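Arginyl-tRNA synthetase, putative (Plasmodium falciparum, PDB 5JLD) probably catalyses the ATP-dependent charging of tRNA(Arg) with L-arginine, as a class I aminoacyl-tRNA synthetase that releases AMP and diphosphate. Local coordinates at residues 263-268 against 443-448; 536-541 against 579-584. All coordinates share one frame; numbering follows the deposited sequence. Where two conformers were deposited one is given.

Contact 1: 263-268 against 443-448; sequences YNILDI and LCVSAI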
loop_
_atom_site.group_PDB
_atom_site.type_symbol
_atom_site.label_atom_id
_atom_site.label_comp_id
_atom_site.label_asym_id
_atom_site.label_seq_id
_atom_site.Cartn_x
_atom_site.Cartn_y
_atom_site.Cartn_z
ATOM N N TYR A 263 -13.163 12.269 1.687
ATOM C CA TYR A 263 -13.003 10.820 1.604
ATOM C C TYR A 263 -13.831 10.251 0.457
ATOM O O TYR A 263 -13.345 9.408 -0.304
ATOM C CB TYR A 263 -13.381 10.143 2.923
ATOM C CG TYR A 263 -12.383 10.393 4.044
ATOM C CD1 TYR A 263 -11.000 10.266 3.830
ATOM C CD2 TYR A 263 -12.820 10.780 5.310
ATOM C CE1 TYR A 263 -10.090 10.506 4.860
ATOM C CE2 TYR A 263 -11.925 11.018 6.343
ATOM C CZ TYR A 263 -10.569 10.885 6.120
ATOM O OH TYR A 263 -9.709 11.138 7.157
ATOM N N ASN A 264 -15.069 10.705 0.275
ATOM C CA ASN A 264 -15.789 10.056 -0.806
ATOM C C ASN A 264 -15.515 10.686 -2.183
ATOM O O ASN A 264 -15.784 10.041 -3.186
ATOM C CB ASN A 264 -17.292 9.965 -0.506
ATOM C CG ASN A 264 -17.987 11.261 -0.603
ATOM O OD1 ASN A 264 -17.982 11.908 -1.647
ATOM N ND2 ASN A 264 -18.652 11.645 0.481
ATOM N N ILE A 265 -14.964 11.907 -2.240
ATOM C CA ILE A 265 -14.368 12.377 -3.502
ATOM C C ILE A 265 -13.209 11.446 -3.923
ATOM O O ILE A 265 -13.005 11.163 -5.111
ATOM C CB ILE A 265 -13.844 13.835 -3.409
ATOM C CG1 ILE A 265 -15.000 14.827 -3.330
ATOM C CG2 ILE A 265 -12.999 14.194 -4.618
ATOM C CD1 ILE A 265 -14.576 16.282 -3.485
ATOM N N LEU A 266 -12.462 10.965 -2.932
ATOM C CA LEU A 266 -11.385 10.011 -3.158
ATOM C C LEU A 266 -11.849 8.549 -3.314
ATOM O O LEU A 266 -11.052 7.672 -3.661
ATOM C CB LEU A 266 -10.379 10.105 -2.006
ATOM C CG LEU A 266 -9.582 11.406 -1.907
ATOM C CD1 LEU A 266 -8.728 11.424 -0.637
ATOM C CD2 LEU A 266 -8.716 11.602 -3.162
ATOM N N ASP A 267 -13.134 8.308 -3.073
ATOM C CA ASP A 267 -13.698 6.957 -3.050
ATOM C C ASP A 267 -12.940 6.061 -2.073
ATOM O O ASP A 267 -12.584 4.926 -2.395
ATOM C CB ASP A 267 -13.697 6.344 -4.457
ATOM C CG ASP A 267 -14.801 6.902 -5.331
ATOM O OD1 ASP A 267 -15.945 6.414 -5.226
ATOM O OD2 ASP A 267 -14.532 7.830 -6.122
ATOM N N ILE A 268 -12.688 6.582 -0.876
ATOM C CA ILE A 268 -11.966 5.842 0.162
ATOM C C ILE A 268 -12.788 5.737 1.437
ATOM O O ILE A 268 -13.129 6.743 2.051
ATOM C CB ILE A 268 -10.613 6.505 0.498
ATOM C CG1 ILE A 268 -9.687 6.474 -0.725
ATOM C CG2 ILE A 268 -9.962 5.821 1.716
ATOM C CD1 ILE A 268 -8.366 7.153 -0.520
ATOM N N LEU A 443 -10.143 11.650 -13.660
ATOM C CA LEU A 443 -8.785 11.784 -14.191
ATOM C C LEU A 443 -7.837 12.446 -13.186
ATOM O O LEU A 443 -6.745 11.937 -12.929
ATOM C CB LEU A 443 -8.800 12.584 -15.499
ATOM C CG LEU A 443 -9.530 11.938 -16.680
ATOM C CD1 LEU A 443 -9.470 12.819 -17.929
ATOM C CD2 LEU A 443 -8.982 10.535 -16.968
ATOM N N CYS A 444 -8.264 13.578 -12.632
ATOM C CA CYS A 444 -7.501 14.296 -11.616
ATOM C C CYS A 444 -7.174 13.454 -10.391
ATOM O O CYS A 444 -6.022 13.367 -9.964
ATOM C CB CYS A 444 -8.273 15.535 -11.152
ATOM S SG CYS A 444 -7.513 16.298 -9.697
ATOM N N VAL A 445 -8.207 12.854 -9.814
ATOM C CA VAL A 445 -8.052 12.031 -8.616
ATOM C C VAL A 445 -7.077 10.882 -8.864
ATOM O O VAL A 445 -6.134 10.652 -8.084
ATOM C CB VAL A 445 -9.420 11.496 -8.156
ATOM C CG1 VAL A 445 -9.257 10.435 -7.081
ATOM C CG2 VAL A 445 -10.289 12.658 -7.662
ATOM N N SER A 446 -7.293 10.187 -9.976
ATOM C CA SER A 446 -6.402 9.100 -10.394
ATOM C C SER A 446 -4.956 9.574 -10.548
ATOM O O SER A 446 -4.015 8.891 -10.113
ATOM C CB SER A 446 -6.894 8.489 -11.704
ATOM O OG SER A 446 -8.052 7.701 -11.496
ATOM N N ALA A 447 -4.798 10.754 -11.144
ATOM C CA ALA A 447 -3.491 11.352 -11.384
ATOM C C ALA A 447 -2.767 11.652 -10.082
ATOM O O ALA A 447 -1.599 11.304 -9.921
ATOM C CB ALA A 447 -3.632 12.628 -12.221
ATOM N N ILE A 448 -3.461 12.313 -9.164
ATOM C CA ILE A 448 -2.933 12.591 -7.829
ATOM C C ILE A 448 -2.473 11.310 -7.142
ATOM O O ILE A 448 -1.341 11.233 -6.598
ATOM C CB ILE A 448 -4.000 13.304 -6.937
ATOM C CG1 ILE A 448 -4.215 14.751 -7.395
ATOM C CG2 ILE A 448 -3.613 13.258 -5.460
ATOM C CD1 ILE A 448 -5.191 15.543 -6.519
#
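Leu266 and Val445 bring the two backbones nearest, their CA atoms 6.7 Å apart, where the C-terminal end of helix 242-265 meets the flank of helix 436-453. Segment 263-268 is already leaving its helix here. Ile268 N bonds back to Tyr263 O at 3.0 Å, a weak bond joins Asp267 N to Asn264 O, and Asp267 takes a positive phi of 55°, which together make a Schellman motif. Segment 443-448, by contrast, is regular helix, with Ala447 N bonded to Leu443 O and Ile448 N to Cys444 O.

Val445 makes all the close contacts from its side, and its two methyls divide the work. CG1 lies opposite the backbone N about the first side-chain bond (chi1 169°) and meets Leu266 CD2 at 4.1 Å. CG2, the other branch, meets the preceding residue: it lies 4.0 Å from Ile265 O and 4.4 Å from Ile265 CG2. One valine is thus set against both an aliphatic branch and a backbone carbonyl at the helix end. The Leu266 and Val445 side chains cross obliquely, touching through single methyls, and no hydrogen bond joins the two segments. The Leu266 carbonyl is used nonetheless, accepting a bond from Lys449 NZ, one residue beyond the second segment.

The contact belongs to the class I catalytic domain. Leu266 also packs on Leu152 of helix 149-167, while Ile405 of helix 401-420 touches Leu266, Cys444 and Ile448 and so spans both segments from a third helix. The ring of Tyr263 reaches the parallel sheet: its OH is hydrogen-bonded to Asn176 ND2, at the end of strand 171-176, and to Ser139 OG, just beyond strand 133-137.

Contact 2: 536-541 against 579-584; sequences HKLAEY and KLCMEL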
loop_
_atom_site.group_PDB
_atom_site.type_symbol
_atom_site.label_atom_id
_atom_site.label_comp_id
_atom_site.label_asym_id
_atom_site.label_seq_id
_atom_site.Cartn_x
_atom_site.Cartn_y
_atom_site.Cartn_z
ATOM N N HIS A 536 5.200 1.592 -4.097
ATOM C CA HIS A 536 5.663 2.190 -5.352
ATOM C C HIS A 536 6.129 1.076 -6.323
ATOM O O HIS A 536 5.980 1.208 -7.546
ATOM C CB HIS A 536 6.768 3.236 -5.119
ATOM C CG HIS A 536 8.098 2.666 -4.736
ATOM N ND1 HIS A 536 8.464 2.440 -3.419
ATOM C CD2 HIS A 536 9.169 2.314 -5.485
ATOM C CE1 HIS A 536 9.690 1.956 -3.384
ATOM N NE2 HIS A 536 10.146 1.873 -4.623
ATOM N N LYS A 537 6.628 -0.031 -5.760
ATOM C CA LYS A 537 6.972 -1.214 -6.548
ATOM C C LYS A 537 5.797 -1.672 -7.399
ATOM O O LYS A 537 5.990 -2.108 -8.522
ATOM C CB LYS A 537 7.450 -2.341 -5.641
ATOM C CG LYS A 537 8.848 -2.123 -5.086
ATOM C CD LYS A 537 9.828 -1.961 -6.249
ATOM C CE LYS A 537 11.254 -2.337 -5.871
ATOM N NZ LYS A 537 12.163 -2.204 -7.044
ATOM N N LEU A 538 4.575 -1.528 -6.880
ATOM C CA LEU A 538 3.383 -1.895 -7.643
ATOM C C LEU A 538 3.187 -0.889 -8.787
ATOM O O LEU A 538 2.990 -1.280 -9.938
ATOM C CB LEU A 538 2.145 -1.972 -6.727
ATOM C CG LEU A 538 0.759 -2.265 -7.319
ATOM C CD1 LEU A 538 0.793 -3.493 -8.221
ATOM C CD2 LEU A 538 -0.287 -2.450 -6.194
ATOM N N ALA A 539 3.297 0.403 -8.482
ATOM C CA ALA A 539 3.141 1.433 -9.514
ATOM C C ALA A 539 4.162 1.212 -10.648
ATOM O O ALA A 539 3.833 1.213 -11.852
ATOM C CB ALA A 539 3.309 2.819 -8.901
ATOM N N GLU A 540 5.404 1.011 -10.233
ATOM C CA GLU A 540 6.494 0.663 -11.131
ATOM C C GLU A 540 6.074 -0.517 -12.021
ATOM O O GLU A 540 6.147 -0.453 -13.252
ATOM C CB GLU A 540 7.716 0.259 -10.322
ATOM C CG GLU A 540 8.807 1.250 -10.133
ATOM C CD GLU A 540 10.076 0.529 -9.693
ATOM O OE1 GLU A 540 10.356 -0.560 -10.257
ATOM O OE2 GLU A 540 10.772 1.024 -8.781
ATOM N N TYR A 541 5.595 -1.578 -11.366
ATOM C CA TYR A 541 5.240 -2.807 -12.052
ATOM C C TYR A 541 4.256 -2.449 -13.136
ATOM O O TYR A 541 4.375 -2.884 -14.304
ATOM C CB TYR A 541 4.633 -3.821 -11.080
ATOM C CG TYR A 541 4.054 -5.034 -11.765
ATOM C CD1 TYR A 541 4.864 -6.119 -12.084
ATOM C CD2 TYR A 541 2.706 -5.091 -12.108
ATOM C CE1 TYR A 541 4.345 -7.234 -12.712
ATOM C CE2 TYR A 541 2.180 -6.205 -12.746
ATOM C CZ TYR A 541 3.012 -7.274 -13.046
ATOM O OH TYR A 541 2.515 -8.396 -13.675
ATOM N N LYS A 579 -6.121 -3.082 -15.463
ATOM C CA LYS A 579 -7.312 -2.666 -14.711
ATOM C C LYS A 579 -7.126 -2.942 -13.222
ATOM O O LYS A 579 -7.240 -2.026 -12.390
ATOM C CB LYS A 579 -8.549 -3.389 -15.235
ATOM C CG LYS A 579 -9.854 -3.054 -14.525
ATOM C CD LYS A 579 -10.941 -4.039 -14.941
ATOM C CE LYS A 579 -12.191 -3.914 -14.084
ATOM N NZ LYS A 579 -13.083 -2.851 -14.612
ATOM N N LEU A 580 -6.809 -4.199 -12.903
ATOM C CA LEU A 580 -6.599 -4.603 -11.515
ATOM C C LEU A 580 -5.520 -3.749 -10.830
ATOM O O LEU A 580 -5.735 -3.250 -9.723
ATOM C CB LEU A 580 -6.244 -6.093 -11.434
ATOM C CG LEU A 580 -5.899 -6.644 -10.056
ATOM C CD1 LEU A 580 -7.041 -6.334 -9.084
ATOM C CD2 LEU A 580 -5.684 -8.145 -10.135
ATOM N N CYS A 581 -4.381 -3.566 -11.496
ATOM C CA CYS A 581 -3.286 -2.753 -10.952
ATOM C C CYS A 581 -3.742 -1.327 -10.655
ATOM O O CYS A 581 -3.365 -0.745 -9.631
ATOM C CB CYS A 581 -2.100 -2.701 -11.924
ATOM S SG CYS A 581 -1.033 -4.182 -11.996
ATOM N N MET A 582 -4.523 -0.767 -11.579
ATOM C CA MET A 582 -5.003 0.588 -11.466
ATOM C C MET A 582 -5.890 0.713 -10.228
ATOM O O MET A 582 -5.702 1.617 -9.421
ATOM C CB MET A 582 -5.773 1.000 -12.724
ATOM C CG MET A 582 -4.896 1.421 -13.881
ATOM S SD MET A 582 -5.852 1.739 -15.380
ATOM C CE MET A 582 -6.468 3.375 -15.069
ATOM N N GLU A 583 -6.819 -0.232 -10.092
ATOM C CA GLU A 583 -7.738 -0.276 -8.962
ATOM C C GLU A 583 -7.024 -0.461 -7.627
ATOM O O GLU A 583 -7.380 0.174 -6.642
ATOM C CB GLU A 583 -8.755 -1.395 -9.159
ATOM C CG GLU A 583 -9.755 -1.095 -10.257
ATOM C CD GLU A 583 -10.590 -2.302 -10.611
ATOM O OE1 GLU A 583 -10.211 -3.425 -10.202
ATOM O OE2 GLU A 583 -11.619 -2.129 -11.304
ATOM N N LEU A 584 -6.014 -1.321 -7.591
ATOM C CA LEU A 584 -5.276 -1.550 -6.358
ATOM C C LEU A 584 -4.593 -0.263 -5.891
ATOM O O LEU A 584 -4.353 -0.073 -4.696
ATOM C CB LEU A 584 -4.238 -2.662 -6.536
ATOM C CG LEU A 584 -4.741 -4.103 -6.693
ATOM C CD1 LEU A 584 -3.583 -5.042 -6.987
ATOM C CD2 LEU A 584 -5.532 -4.601 -5.478
#
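Leu538 and Tyr541 face Cys581 and Leu584 across two near-antiparallel helices of the DALR-type anticodon-binding domain, an all-helical bundle. The short segments run at 150° to each other, and their axes come within 10.1 Å. Four buried side chains make the contact between them, without a hydrogen bond across the interface.

Leu538 serves two partners through its two branches. Its CG lies opposite the backbone N (chi1 177°), which carries the isobutyl end across to the second helix; there CD2 rests 4.0 Å from Leu584 CB, near the root of that side chain, and CD1 sits 4.2 Å from Cys581 SG. The two leucine side chains meet at about a right angle. Cys581 presents its sulfur to both residues of the first helix, touching a methyl of Leu538 and the ring of Tyr541.

The outward sides of the two helices are looser and polar. Lys537 and Lys579 are exposed, and each is paired along its own helix rather than to the other helix: Lys537 NZ is 3.9 Å from Glu540 OE2, and Lys579 NZ 3.7 Å from Glu583 OE2. Both salt bridges are long, so these pairs probably add little rigidity beside the apolar core.

Helix 522-532 adds to that core, with Phe522 meeting both Cys581 and the Tyr541 ring and Phe526 meeting Leu584. The buried phenol of Tyr541 is satisfied by a hydrogen bond between its OH and His518 O, and its ring stacks with that of His518. Between the two segments, the sulfur-aromatic contact is made at the rim of the tyrosine: Cys581 SG lies 84° off the ring normal, close to the ring plane, 3.8 Å from Tyr541 CD2 and 3.9 Å from Tyr541 CE2.

How the contacts relate
Contact 1 lies in the catalytic part of the chain and contact 2 in the anticodon-binding part, yet their centres are only 15 Å apart and their nearest atoms about 6 Å, without touching. Two helices and the tail after helix 564-584 connect them. Helix 149-167 meets segment 263-268 through Leu152 and Thr155, and segment 579-584 further along through Ser160 and Phe167; its start coincides with an HVGH sequence, the form taken here by the class I HIGH signature of the ATP-binding site. Ile480 of helix 476-492 touches Leu443 and Ser446 of segment 443-448 and also Met582 of segment 579-584. In the tail, Met587 meets both Ser446 and Met582, and Lys588 forms a salt bridge with Asp267.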